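Local atomic coordinates of alpha-1,2-mannosidase (Bacteroides thetaiotaomicron, PDB entry 2WW2), a protein that hydrolyses alpha-mannosides, probably alpha-1,2-linked ones, with inversion of configuration, as a member of the calcium-dependent glycoside hydrolase family 92. Residues A[245-248]-A[249-253]; A[256-259]-A[260-264]; A[451-454]-A[455-459]. All blocks are in the same frame, centred on the assembly; numbering follows the deposited sequence.

Interaction 1: residues A[245-248]-A[249-253]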
loop_
_atom_site.group_PDB
_atom_site.type_symbol
_atom_site.label_atom_id
_atom_site.label_comp_id
_atom_site.label_asym_id
_atom_site.label_seq_id
_atom_site.Cartn_x
_atom_site.Cartn_y
_atom_site.Cartn_z
ATOM N N ILE A 245 26.533 43.788 28.921
ATOM C CA ILE A 245 26.093 44.833 27.989
ATOM C C ILE A 245 24.723 44.480 27.378
ATOM O O ILE A 245 23.806 45.323 27.337
ATOM C CB ILE A 245 27.145 45.030 26.862
ATOM C CG1 ILE A 245 28.418 45.654 27.443
ATOM C CG2 ILE A 245 26.586 45.892 25.729
ATOM C CD1 ILE A 245 29.645 45.547 26.528
ATOM N N ASN A 246 24.589 43.241 26.904
ATOM C CA ASN A 246 23.319 42.751 26.360
ATOM C C ASN A 246 22.208 42.874 27.392
ATOM O O ASN A 246 21.123 43.342 27.074
ATOM C CB ASN A 246 23.421 41.286 25.906
ATOM C CG ASN A 246 24.380 41.105 24.738
ATOM O OD1 ASN A 246 24.769 42.081 24.102
ATOM N ND2 ASN A 246 24.749 39.859 24.444
ATOM N N PHE A 247 22.495 42.447 28.623
ATOM C CA PHE A 247 21.529 42.538 29.732
ATOM C C PHE A 247 21.090 43.985 29.947
ATOM O O PHE A 247 19.892 44.289 30.049
ATOM C CB PHE A 247 22.167 41.996 31.019
ATOM C CG PHE A 247 21.272 42.072 32.248
ATOM C CD1 PHE A 247 20.552 40.949 32.684
ATOM C CD2 PHE A 247 21.183 43.246 32.985
ATOM C CE1 PHE A 247 19.746 41.005 33.820
ATOM C CE2 PHE A 247 20.374 43.315 34.118
ATOM C CZ PHE A 247 19.660 42.189 34.540
ATOM N N ASN A 248 22.066 44.882 30.015
ATOM C CA ASN A 248 21.766 46.286 30.320
ATOM C C ASN A 248 21.018 46.984 29.202
ATOM O O ASN A 248 20.141 47.827 29.448
ATOM C CB ASN A 248 23.042 47.030 30.705
ATOM C CG ASN A 248 23.490 46.690 32.105
ATOM O OD1 ASN A 248 22.672 46.630 33.028
ATOM N ND2 ASN A 248 24.793 46.470 32.282
ATOM N N ARG A 249 21.322 46.607 27.967
ATOM C CA ARG A 249 20.630 47.214 26.855
ATOM C C ARG A 249 19.212 46.681 26.701
ATOM O O ARG A 249 18.303 47.440 26.363
ATOM C CB ARG A 249 21.392 47.005 25.550
ATOM C CG ARG A 249 20.853 47.887 24.433
ATOM C CD ARG A 249 21.647 47.746 23.155
ATOM N NE ARG A 249 23.035 48.203 23.262
ATOM C CZ ARG A 249 24.101 47.409 23.169
ATOM N NH1 ARG A 249 23.950 46.089 23.026
ATOM N NH2 ARG A 249 25.321 47.928 23.236
ATOM N N GLU A 250 19.017 45.381 26.937
ATOM C CA GLU A 250 17.774 44.738 26.503
ATOM C C GLU A 250 16.769 44.443 27.613
ATOM O O GLU A 250 15.559 44.457 27.357
ATOM C CB GLU A 250 18.061 43.449 25.708
ATOM C CG GLU A 250 18.893 43.668 24.426
ATOM C CD GLU A 250 19.119 42.390 23.611
ATOM O OE1 GLU A 250 18.312 41.440 23.741
ATOM O OE2 GLU A 250 20.119 42.344 22.835
ATOM N N VAL A 251 17.233 44.125 28.819
ATOM C CA VAL A 251 16.271 43.658 29.840
ATOM C C VAL A 251 16.370 44.342 31.209
ATOM O O VAL A 251 15.470 44.192 32.046
ATOM C CB VAL A 251 16.337 42.107 30.049
ATOM C CG1 VAL A 251 15.809 41.356 28.799
ATOM C CG2 VAL A 251 17.767 41.664 30.400
ATOM N N ALA A 252 17.452 45.079 31.451
ATOM C CA ALA A 252 17.637 45.711 32.761
ATOM C C ALA A 252 16.399 46.516 33.131
ATOM O O ALA A 252 15.864 47.231 32.295
ATOM C CB ALA A 252 18.897 46.612 32.770
ATOM N N ASP A 253 15.936 46.370 34.373
ATOM C CA ASP A 253 14.797 47.140 34.911
ATOM C C ASP A 253 13.434 46.747 34.360
ATOM O O ASP A 253 12.428 47.329 34.751
ATOM C CB ASP A 253 14.970 48.644 34.688
ATOM C CG ASP A 253 16.237 49.185 35.315
ATOM O OD1 ASP A 253 16.932 49.964 34.632
ATOM O OD2 ASP A 253 16.547 48.819 36.470
HETATM O O HOH W 1 17.147 48.021 29.526
#

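Interaction 2: residues A[256-259]-A[260-264]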
loop_
_atom_site.group_PDB
_atom_site.type_symbol
_atom_site.label_atom_id
_atom_site.label_comp_id
_atom_site.label_asym_id
_atom_site.label_seq_id
_atom_site.Cartn_x
_atom_site.Cartn_y
_atom_site.Cartn_z
ATOM N N VAL A 256 8.006 41.461 32.889
ATOM C CA VAL A 256 7.620 40.622 31.749
ATOM C C VAL A 256 6.636 41.345 30.822
ATOM O O VAL A 256 6.680 41.176 29.604
ATOM C CB VAL A 256 7.063 39.229 32.174
ATOM C CG1 VAL A 256 5.674 39.358 32.785
ATOM C CG2 VAL A 256 7.022 38.271 30.953
ATOM N N GLN A 257 5.782 42.181 31.396
ATOM C CA GLN A 257 4.819 42.948 30.596
ATOM C C GLN A 257 5.519 43.858 29.586
ATOM O O GLN A 257 5.070 43.993 28.444
ATOM C CB GLN A 257 3.912 43.792 31.510
ATOM C CG GLN A 257 2.900 42.954 32.339
ATOM C CD GLN A 257 3.541 42.087 33.440
ATOM O OE1 GLN A 257 4.639 42.392 33.965
ATOM N NE2 GLN A 257 2.839 40.988 33.801
ATOM N N LEU A 258 6.616 44.487 30.004
ATOM C CA LEU A 258 7.361 45.379 29.108
ATOM C C LEU A 258 7.962 44.595 27.932
ATOM O O LEU A 258 7.795 44.980 26.770
ATOM C CB LEU A 258 8.471 46.136 29.847
ATOM C CG LEU A 258 9.206 47.196 28.995
ATOM C CD1 LEU A 258 8.276 48.356 28.658
ATOM C CD2 LEU A 258 10.472 47.734 29.695
ATOM N N ILE A 259 8.650 43.494 28.237
ATOM C CA ILE A 259 9.306 42.682 27.199
ATOM C C ILE A 259 8.267 42.049 26.264
ATOM O O ILE A 259 8.434 42.001 25.037
ATOM C CB ILE A 259 10.197 41.570 27.828
ATOM C CG1 ILE A 259 11.204 42.185 28.820
ATOM C CG2 ILE A 259 10.896 40.712 26.722
ATOM C CD1 ILE A 259 12.008 43.407 28.280
ATOM N N SER A 260 7.190 41.562 26.859
ATOM C CA SER A 260 6.076 41.019 26.095
ATOM C C SER A 260 5.511 42.040 25.079
ATOM O O SER A 260 5.363 41.718 23.895
ATOM C CB SER A 260 4.975 40.556 27.059
ATOM O OG SER A 260 3.852 40.051 26.355
ATOM N N GLY A 261 5.166 43.242 25.551
ATOM C CA GLY A 261 4.669 44.307 24.656
ATOM C C GLY A 261 5.654 44.631 23.538
ATOM O O GLY A 261 5.269 44.820 22.380
ATOM N N LYS A 262 6.931 44.728 23.876
ATOM C CA LYS A 262 7.926 45.002 22.857
ATOM C C LYS A 262 8.030 43.878 21.812
ATOM O O LYS A 262 8.141 44.151 20.621
ATOM C CB LYS A 262 9.293 45.212 23.499
ATOM C CG LYS A 262 9.417 46.489 24.312
ATOM C CD LYS A 262 10.829 46.560 24.894
ATOM C CE LYS A 262 11.116 47.904 25.526
ATOM N NZ LYS A 262 12.580 47.959 25.828
ATOM N N ALA A 263 8.023 42.621 22.253
ATOM C CA ALA A 263 8.103 41.501 21.313
ATOM C C ALA A 263 6.835 41.428 20.460
ATOM O O ALA A 263 6.871 41.116 19.270
ATOM C CB ALA A 263 8.326 40.193 22.062
ATOM N N ARG A 264 5.705 41.751 21.070
ATOM C CA ARG A 264 4.456 41.739 20.352
ATOM C C ARG A 264 4.506 42.778 19.222
ATOM O O ARG A 264 4.087 42.518 18.079
ATOM C CB ARG A 264 3.348 42.113 21.328
ATOM C CG ARG A 264 2.005 41.955 20.761
ATOM C CD ARG A 264 1.021 42.778 21.523
ATOM N NE ARG A 264 0.489 42.067 22.665
ATOM C CZ ARG A 264 -0.456 41.139 22.583
ATOM N NH1 ARG A 264 -0.932 40.782 21.396
ATOM N NH2 ARG A 264 -0.907 40.560 23.698
#

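Interaction 3: residues A[451-454]-A[455-459]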
loop_
_atom_site.group_PDB
_atom_site.type_symbol
_atom_site.label_atom_id
_atom_site.label_comp_id
_atom_site.label_asym_id
_atom_site.label_seq_id
_atom_site.Cartn_x
_atom_site.Cartn_y
_atom_site.Cartn_z
ATOM N N TYR A 451 24.049 19.454 -7.710
ATOM C CA TYR A 451 25.236 20.113 -8.261
ATOM C C TYR A 451 24.988 20.765 -9.631
ATOM O O TYR A 451 25.543 21.835 -9.917
ATOM C CB TYR A 451 26.398 19.133 -8.408
ATOM C CG TYR A 451 26.886 18.476 -7.127
ATOM C CD1 TYR A 451 26.516 18.957 -5.870
ATOM C CD2 TYR A 451 27.721 17.372 -7.189
ATOM C CE1 TYR A 451 26.971 18.330 -4.708
ATOM C CE2 TYR A 451 28.193 16.747 -6.037
ATOM C CZ TYR A 451 27.806 17.230 -4.804
ATOM O OH TYR A 451 28.259 16.615 -3.662
ATOM N N ALA A 452 24.203 20.115 -10.485
ATOM C CA ALA A 452 23.888 20.696 -11.800
ATOM C C ALA A 452 23.171 22.048 -11.612
ATOM O O ALA A 452 23.405 23.012 -12.344
ATOM C CB ALA A 452 23.031 19.734 -12.618
ATOM N N TYR A 453 22.309 22.113 -10.606
ATOM C CA TYR A 453 21.629 23.363 -10.254
ATOM C C TYR A 453 22.598 24.434 -9.721
ATOM O O TYR A 453 22.542 25.616 -10.129
ATOM C CB TYR A 453 20.534 23.087 -9.211
ATOM C CG TYR A 453 19.987 24.365 -8.576
ATOM C CD1 TYR A 453 19.271 25.287 -9.326
ATOM C CD2 TYR A 453 20.204 24.643 -7.218
ATOM C CE1 TYR A 453 18.770 26.453 -8.744
ATOM C CE2 TYR A 453 19.721 25.799 -6.638
ATOM C CZ TYR A 453 18.998 26.693 -7.399
ATOM O OH TYR A 453 18.531 27.845 -6.831
ATOM N N ALA A 454 23.476 24.042 -8.804
ATOM C CA ALA A 454 24.425 25.000 -8.247
ATOM C C ALA A 454 25.348 25.499 -9.358
ATOM O O ALA A 454 25.727 26.666 -9.388
ATOM C CB ALA A 454 25.260 24.356 -7.116
ATOM N N ASP A 455 25.716 24.611 -10.269
ATOM C CA ASP A 455 26.579 25.026 -11.360
ATOM C C ASP A 455 25.852 26.007 -12.288
ATOM O O ASP A 455 26.451 26.967 -12.790
ATOM C CB ASP A 455 27.097 23.802 -12.126
ATOM C CG ASP A 455 28.096 22.999 -11.314
ATOM O OD1 ASP A 455 28.757 23.605 -10.425
ATOM O OD2 ASP A 455 28.242 21.776 -11.567
ATOM N N TRP A 456 24.568 25.765 -12.534
ATOM C CA TRP A 456 23.765 26.747 -13.277
ATOM C C TRP A 456 23.785 28.104 -12.535
ATOM O O TRP A 456 23.979 29.159 -13.156
ATOM C CB TRP A 456 22.334 26.218 -13.508
ATOM C CG TRP A 456 21.411 27.242 -14.082
ATOM C CD1 TRP A 456 21.185 27.506 -15.409
ATOM C CD2 TRP A 456 20.597 28.157 -13.346
ATOM N NE1 TRP A 456 20.274 28.536 -15.542
ATOM C CE2 TRP A 456 19.893 28.945 -14.287
ATOM C CE3 TRP A 456 20.377 28.372 -11.982
ATOM C CZ2 TRP A 456 19.000 29.943 -13.906
ATOM C CZ3 TRP A 456 19.487 29.361 -11.602
ATOM C CH2 TRP A 456 18.816 30.143 -12.562
ATOM N N CYS A 457 23.623 28.097 -11.209
ATOM C CA CYS A 457 23.669 29.376 -10.457
ATOM C C CYS A 457 25.009 30.092 -10.654
ATOM O O CYS A 457 25.052 31.309 -10.830
ATOM C CB CYS A 457 23.464 29.167 -8.953
ATOM S SG CYS A 457 21.823 28.647 -8.510
ATOM N N ILE A 458 26.106 29.339 -10.602
ATOM C CA ILE A 458 27.429 29.954 -10.755
ATOM C C ILE A 458 27.604 30.510 -12.161
ATOM O O ILE A 458 28.190 31.590 -12.341
ATOM C CB ILE A 458 28.576 28.975 -10.402
ATOM C CG1 ILE A 458 28.527 28.671 -8.898
ATOM C CG2 ILE A 458 29.954 29.561 -10.814
ATOM C CD1 ILE A 458 29.425 27.463 -8.486
ATOM N N ALA A 459 27.083 29.792 -13.155
ATOM C CA ALA A 459 27.162 30.290 -14.534
ATOM C C ALA A 459 26.409 31.624 -14.652
ATOM O O ALA A 459 26.889 32.585 -15.271
ATOM C CB ALA A 459 26.587 29.275 -15.508
#

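Interaction 1: residues A[245-248]-A[249-253]
Arg249 lies alongside Ile245, one helical turn back, both side chains leading the same way. At its root, CB of Arg249 sits 3.4 Å from the carbonyl O of Ile245, the atom that also takes the Arg249 N-H. CG and CD run on, and a bend at the third torsion (chi3 -65°) brings the guanidinium alongside the methyl CG2 of Ile245. Its CZ, NH1 and NH2 gather round that methyl, with NH2 closest to CG2 at 3.5 Å. The guanidinium's polar grip lies outside the helix: NH1 bonds to Phe304 O and NH2, weakly, to Asp305 O.

The next residues form the C-terminal end of helix 240-250. Here the carbonyl O of Phe247 accepts two N-H groups, that of Val251 at 2.9 Å in the regular i to i+4 pattern and that of Ala252, also at 2.9 Å, which closes a pi-turn. The two donors arrive from opposite faces of the carbonyl plane. Beside this turn the Phe247 ring takes CG2 of Val251 over one face in a CH-pi contact, 4.1 Å from the ring centroid and off-centre toward the rim, while CB of Ala252 approaches CE2 obliquely at 3.9 Å. Phe247 also packs on Met185 and Arg232, which seats the helix end against strands 182-188 and 229-236.

Interaction 2: residues A[256-259]-A[260-264]
Leu258 turns its CG anti to the backbone N (chi1 -174°), while Lys262 holds CG beside its own backbone N (chi1 -69°) and runs out extended from there; the two side chains therefore meet one turn apart on helix 256-271, crossing obliquely. This is the i to i+4 spacing of a regular alpha-helix, close to its N-terminal end, where Asp255 OD1 accepts a hydrogen bond from Leu258 N.

Across the pair, CE of Lys262 reaches CG of Leu258 at 4.0 Å, a methylene against the branch point of the leucine. The inner part of the lysine stays over the helix: CG lies 3.3 Å from the carbonyl O of Leu258, and CD is still within 3.9 Å of that oxygen. The same oxygen takes the Lys262 N-H at 3.0 Å in a fairly straight bond (163°), so the root of the lysine chain is anchored to the carbonyl its methylenes cover.

The backbone pattern repeats along the segment: Ser260 N bonds to Val256 O at 2.8 Å, and Gly261 N to Gln257 O at 3.0 Å. Leu258 and Lys262 belong to the exposed side of the helix. Val256 and Ile259 are buried, and with Ser260 they lean on Ser125 of strand 121-126; Ile259 also touches Val132 of strand 130-136. Where Ser260 follows Val256 round the turn, its CB comes to 3.1 Å from the carbonyl O of Val256.

Interaction 3: residues A[451-454]-A[455-459]
The Tyr453 ring carries the sulfur of Cys457 over one face, with SG 3.9 Å from the ring centroid and shifted toward the hydroxyl end, where CZ is 3.6 Å from it. Phe527 meets this ring edge-to-face, and Phe335 meets it at a shallow angle between the planes. Trp456 comes in obliquely, its CE3 4.1 Å from Tyr453 CE1, and the carbonyl O of Tyr453 lies in plane at the indole edge. Tyr453 reaches over Cys457 because its CG stands anti to the backbone N (chi1 168°), and its OH is bonded to Pro647 O and Ser386 OG.

These are neighbours on helix 444-465, within the helical part of the catalytic domain, consistent with the (alpha/alpha)6 barrel of the family. Trp456 NE1 bonds to Tyr733 OH.

Asp455 N donates to Tyr451 O at 2.8 Å, and the carboxylate folds back over that carbonyl, OD2 lying 3.2 Å from Tyr451 O, two acceptors side by side. Arg424, in a salt bridge to OD1, and the Tyr430 hydroxyl, bonded to OD2, hold the buried carboxylate and probably offset its closeness to the carbonyl oxygen. Replacing Asp455 by alanine removes both carboxylate oxygens and is likely to leave the Arg424 charge without this partner and the Tyr430 hydroxyl without this acceptor.

In the fold
Interactions 1 and 2 come one after the other along the chain, on helix 240-250 and helix 256-271, with centres 14 Å apart. They touch where Glu250 O meets Ile259 CD1 at 3.8 Å. Both helices lie against strands of the N-terminal beta domain, and together they are consistent with the helical linker that leads from that domain toward the catalytic one. Interaction 3 follows nearly 200 residues later on helix 444-465, its centre about 45 Å from each of the others and, relative to interaction 2, across the centre of the chain. The first two thus sit where helices meet strands, the third in a buried helix-on-helix core.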